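Local coordinates for Two-component system response regulator/GGDEF domain protein (Aeromonas salmonicida, PDB 3LUF), which probably makes cyclic di-GMP from GTP under the control of two receiver domains, which make up the piece of the protein described here, at residues 193-196 with 197-201; 236-239 with 240-243. All blocks are in the same frame, centred on the assembly; numbering follows the deposited sequence.

Both contacts belong to the second of the two receiver domains, a parallel five-stranded sheet flanked by helices. Contact 1 comes first along the chain, in the connection from helix 184-194 to strand 201-207; contact 2 follows within helix 232-248, the last helix of the chain. Their centres are about 17 Å apart and their nearest atoms about 5 Å, without touching, although Gln198 and Ala201 of contact 1 pack on Leu246, further along the helix of contact 2. Contact 1 is a solvent-facing turn, while contact 2 is a largely buried stretch of a helix that meets the second subunit. Both stand away from the magnesium site of Asp132, Asp176 and Tyr178.

Contact 1 (193-196 with 197-201); sequences ERYS and KQQLA
Ser196 O accepts Leu200 N at 3.0 Å and takes a weak second bond from Gln199 N, which folds residues 197-199 into a single helical turn between helix 184-194 and strand 201-207. The side chains of Ser196 and Gln199 then brace this turn from its start. Gln199 OE1 receives Ser196 N at 2.9 Å along an almost straight N-H line (174°), in the carbonyl plane and on a lone pair. In return, Ser196 OG accepts Gln199 N at 3.2 Å; with chi1 at 74° the hydroxyl lies between its own N and carbonyl carbon, turned over the backbone amides that follow. A weak bond from Gln198 N also reaches OG. Behind this polar exchange, Tyr195 CB rests on Leu200 CB at 3.8 Å, and the buried Leu200 continues onto Leu191 and Val173. The Tyr195 ring turns its edge to Gln199 OE1, while Arg194 CB lies over one ring face. One face of the Arg194 guanidinium lies against Tyr195 OH, and its NH1 forms a salt bridge with Glu165. The reciprocal pairing of Ser196 and Gln199 has the pattern of a capping box, here heading one short turn. Ser196 is thus gripped through N, O and OG together, which probably limits the freedom of this exposed turn.

Contact 2 (236-239 with 240-243); sequences QCRV and SHNL
Cys237 and His241 meet one helical turn apart, the sulfur lying in the plane of the imidazole at its edge, with SG 3.4 Å from CD2 of His241. Arg238 reaches the same ring carbon: its NH2 stands 3.5 Å from His241 CD2, and the guanidinium and imidazole planes are within 6° of parallel, but the groups meet obliquely, without stacking. Bends at chi2 (-91°) and chi3 (57°) curl the arginine round so that NH2 comes forward to His241. On another side of the helix Val239 and Leu243 run side by side, CG1 of the valine 3.8 Å from CD1 of the leucine. Ser240 OG lies 3.0 Å from Gln236 O, which already accepts Ser240 N at 2.9 Å. Regular bonds from the amides of residues 240-243 to the carbonyls four residues earlier hold all these side chains at a fixed spacing; that from Leu243 N to Val239 O is 2.9 Å long.

Further out, Arg238 NE forms a salt bridge with Asp224 and NH1 another with Asp224 of the second subunit, carboxylates that probably offset the closeness of Arg238 of that subunit. His241 NE2 donates to Asn223 O of the second subunit, and the two His241 rings meet nearly at right angles across the interface. Val239 and Leu243 instead press on Leu172 of the sheet, while Gln236 and Ser240 touch helix 106-122 of the first receiver domain. The arrangement is that of the last helix of a CheY-like receiver, here covering its own sheet, contacting the preceding domain and joining with the start of strand 224-228 in a subunit interface, on a face that is a common dimer surface among response regulators.

Contact 1 (193-196 with 197-201)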
loop_
_atom_site.group_PDB
_atom_site.type_symbol
_atom_site.label_atom_id
_atom_site.label_comp_id
_atom_site.label_asym_id
_atom_site.label_seq_id
_atom_site.Cartn_x
_atom_site.Cartn_y
_atom_site.Cartn_z
ATOM N N GLU B 193 10.078 -19.253 -2.172
ATOM C CA GLU B 193 11.109 -20.131 -2.768
ATOM C C GLU B 193 10.816 -20.517 -4.224
ATOM O O GLU B 193 11.751 -20.864 -4.972
ATOM C CB GLU B 193 11.280 -21.394 -1.913
ATOM C CG GLU B 193 11.910 -21.098 -0.549
ATOM C CD GLU B 193 12.449 -22.350 0.106
ATOM O OE1 GLU B 193 11.674 -23.290 0.261
ATOM O OE2 GLU B 193 13.647 -22.370 0.488
ATOM N N ARG B 194 9.541 -20.405 -4.616
ATOM C CA ARG B 194 9.069 -20.709 -5.979
ATOM C C ARG B 194 8.673 -19.474 -6.789
ATOM O O ARG B 194 8.908 -19.428 -8.008
ATOM C CB ARG B 194 7.842 -21.637 -5.946
ATOM C CG ARG B 194 8.051 -23.015 -5.490
ATOM C CD ARG B 194 6.731 -23.793 -5.633
ATOM N NE ARG B 194 6.540 -24.402 -6.946
ATOM C CZ ARG B 194 5.424 -25.034 -7.307
ATOM N NH1 ARG B 194 4.382 -25.073 -6.481
ATOM N NH2 ARG B 194 5.325 -25.587 -8.512
ATOM N N TYR B 195 7.990 -18.509 -6.152
ATOM C CA TYR B 195 7.359 -17.401 -6.871
ATOM C C TYR B 195 7.872 -16.049 -6.422
ATOM O O TYR B 195 7.940 -15.797 -5.214
ATOM C CB TYR B 195 5.828 -17.435 -6.669
ATOM C CG TYR B 195 5.227 -18.749 -7.150
ATOM C CD1 TYR B 195 5.385 -19.140 -8.486
ATOM C CD2 TYR B 195 4.618 -19.623 -6.264
ATOM C CE1 TYR B 195 4.902 -20.371 -8.951
ATOM C CE2 TYR B 195 4.088 -20.857 -6.707
ATOM C CZ TYR B 195 4.259 -21.217 -8.065
ATOM O OH TYR B 195 3.766 -22.406 -8.520
ATOM N N SER B 196 8.218 -15.196 -7.387
ATOM C CA SER B 196 8.649 -13.810 -7.124
ATOM C C SER B 196 7.456 -12.924 -6.753
ATOM O O SER B 196 6.286 -13.326 -6.899
ATOM C CB SER B 196 9.340 -13.201 -8.360
ATOM O OG SER B 196 8.372 -12.895 -9.375
ATOM N N LYS B 197 7.765 -11.726 -6.271
ATOM C CA LYS B 197 6.721 -10.727 -5.939
ATOM C C LYS B 197 5.863 -10.343 -7.130
ATOM O O LYS B 197 4.715 -9.920 -6.936
ATOM C CB LYS B 197 7.345 -9.472 -5.359
ATOM C CG LYS B 197 7.749 -9.568 -3.919
ATOM C CD LYS B 197 8.340 -8.236 -3.452
ATOM C CE LYS B 197 8.846 -8.320 -2.030
ATOM N NZ LYS B 197 8.796 -6.956 -1.422
ATOM N N GLN B 198 6.412 -10.474 -8.343
ATOM C CA GLN B 198 5.660 -10.153 -9.559
ATOM C C GLN B 198 4.827 -11.348 -10.013
ATOM O O GLN B 198 3.810 -11.199 -10.696
ATOM C CB GLN B 198 6.597 -9.641 -10.673
ATOM C CG GLN B 198 5.916 -9.413 -12.072
ATOM C CD GLN B 198 4.689 -8.479 -12.013
ATOM O OE1 GLN B 198 3.614 -8.812 -12.523
ATOM N NE2 GLN B 198 4.852 -7.322 -11.382
ATOM N N GLN B 199 5.233 -12.545 -9.625
ATOM C CA GLN B 199 4.497 -13.733 -10.020
ATOM C C GLN B 199 3.295 -14.004 -9.126
ATOM O O GLN B 199 2.289 -14.562 -9.584
ATOM C CB GLN B 199 5.392 -14.960 -10.041
ATOM C CG GLN B 199 6.400 -14.939 -11.217
ATOM C CD GLN B 199 7.388 -16.061 -11.127
ATOM O OE1 GLN B 199 8.026 -16.270 -10.088
ATOM N NE2 GLN B 199 7.528 -16.810 -12.218
ATOM N N LEU B 200 3.426 -13.649 -7.854
ATOM C CA LEU B 200 2.397 -13.947 -6.874
ATOM C C LEU B 200 2.488 -12.918 -5.753
ATOM O O LEU B 200 3.420 -13.003 -4.943
ATOM C CB LEU B 200 2.608 -15.381 -6.315
ATOM C CG LEU B 200 1.541 -15.886 -5.338
ATOM C CD1 LEU B 200 0.160 -15.973 -6.057
ATOM C CD2 LEU B 200 1.897 -17.203 -4.611
ATOM N N ALA B 201 1.527 -11.993 -5.669
ATOM C CA ALA B 201 1.566 -10.957 -4.605
ATOM C C ALA B 201 1.071 -11.580 -3.299
ATOM O O ALA B 201 0.174 -12.419 -3.318
ATOM C CB ALA B 201 0.722 -9.762 -4.975
#

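Contact 2 (236-239 with 240-243)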
loop_
_atom_site.group_PDB
_atom_site.type_symbol
_atom_site.label_atom_id
_atom_site.label_comp_id
_atom_site.label_asym_id
_atom_site.label_seq_id
_atom_site.Cartn_x
_atom_site.Cartn_y
_atom_site.Cartn_z
ATOM N N GLN B 236 -9.954 -3.305 0.856
ATOM C CA GLN B 236 -10.099 -2.908 -0.541
ATOM C C GLN B 236 -8.936 -2.087 -1.054
ATOM O O GLN B 236 -8.437 -2.371 -2.124
ATOM C CB GLN B 236 -11.405 -2.149 -0.781
ATOM C CG GLN B 236 -11.528 -1.574 -2.199
ATOM C CD GLN B 236 -12.955 -1.085 -2.504
ATOM O OE1 GLN B 236 -13.607 -1.564 -3.439
ATOM N NE2 GLN B 236 -13.456 -0.181 -1.675
ATOM N N CYS B 237 -8.510 -1.069 -0.289
ATOM C CA CYS B 237 -7.400 -0.199 -0.692
ATOM C C CYS B 237 -6.124 -1.023 -0.879
ATOM O O CYS B 237 -5.430 -0.871 -1.880
ATOM C CB CYS B 237 -7.162 0.865 0.389
ATOM S SG CYS B 237 -5.790 1.929 0.116
ATOM N N ARG B 238 -5.827 -1.890 0.084
ATOM C CA ARG B 238 -4.579 -2.679 -0.020
ATOM C C ARG B 238 -4.588 -3.636 -1.223
ATOM O O ARG B 238 -3.565 -3.800 -1.929
ATOM C CB ARG B 238 -4.386 -3.511 1.248
ATOM C CG ARG B 238 -4.114 -2.678 2.468
ATOM C CD ARG B 238 -2.598 -2.448 2.691
ATOM N NE ARG B 238 -1.902 -1.824 1.570
ATOM C CZ ARG B 238 -1.950 -0.526 1.262
ATOM N NH1 ARG B 238 -2.718 0.301 1.972
ATOM N NH2 ARG B 238 -1.263 -0.064 0.219
ATOM N N VAL B 239 -5.732 -4.292 -1.397
ATOM C CA VAL B 239 -5.890 -5.239 -2.481
ATOM C C VAL B 239 -5.759 -4.495 -3.789
ATOM O O VAL B 239 -4.959 -4.892 -4.635
ATOM C CB VAL B 239 -7.180 -6.046 -2.373
ATOM C CG1 VAL B 239 -7.482 -6.763 -3.727
ATOM C CG2 VAL B 239 -7.066 -7.046 -1.244
ATOM N N SER B 240 -6.458 -3.360 -3.934
ATOM C CA SER B 240 -6.354 -2.615 -5.193
ATOM C C SER B 240 -4.923 -2.185 -5.489
ATOM O O SER B 240 -4.437 -2.342 -6.616
ATOM C CB SER B 240 -7.280 -1.391 -5.193
ATOM O OG SER B 240 -8.586 -1.883 -5.078
ATOM N N HIS B 241 -4.212 -1.678 -4.467
ATOM C CA HIS B 241 -2.825 -1.242 -4.663
ATOM C C HIS B 241 -1.916 -2.385 -5.132
ATOM O O HIS B 241 -1.062 -2.172 -6.009
ATOM C CB HIS B 241 -2.228 -0.615 -3.397
ATOM C CG HIS B 241 -2.572 0.829 -3.190
ATOM N ND1 HIS B 241 -2.068 1.831 -3.987
ATOM C CD2 HIS B 241 -3.320 1.444 -2.240
ATOM C CE1 HIS B 241 -2.509 3.004 -3.550
ATOM N NE2 HIS B 241 -3.285 2.792 -2.503
ATOM N N ASN B 242 -2.089 -3.555 -4.545
ATOM C CA ASN B 242 -1.264 -4.720 -4.920
ATOM C C ASN B 242 -1.574 -5.236 -6.319
ATOM O O ASN B 242 -0.652 -5.606 -7.092
ATOM C CB ASN B 242 -1.359 -5.835 -3.874
ATOM C CG ASN B 242 -0.532 -5.510 -2.661
ATOM O OD1 ASN B 242 -1.007 -4.886 -1.704
ATOM N ND2 ASN B 242 0.756 -5.787 -2.757
ATOM N N LEU B 243 -2.849 -5.235 -6.651
ATOM C CA LEU B 243 -3.262 -5.605 -8.031
ATOM C C LEU B 243 -2.739 -4.609 -9.063
ATOM O O LEU B 243 -2.239 -4.982 -10.133
ATOM C CB LEU B 243 -4.780 -5.825 -8.147
ATOM C CG LEU B 243 -5.385 -6.927 -7.285
ATOM C CD1 LEU B 243 -6.894 -6.946 -7.439
ATOM C CD2 LEU B 243 -4.789 -8.312 -7.584
#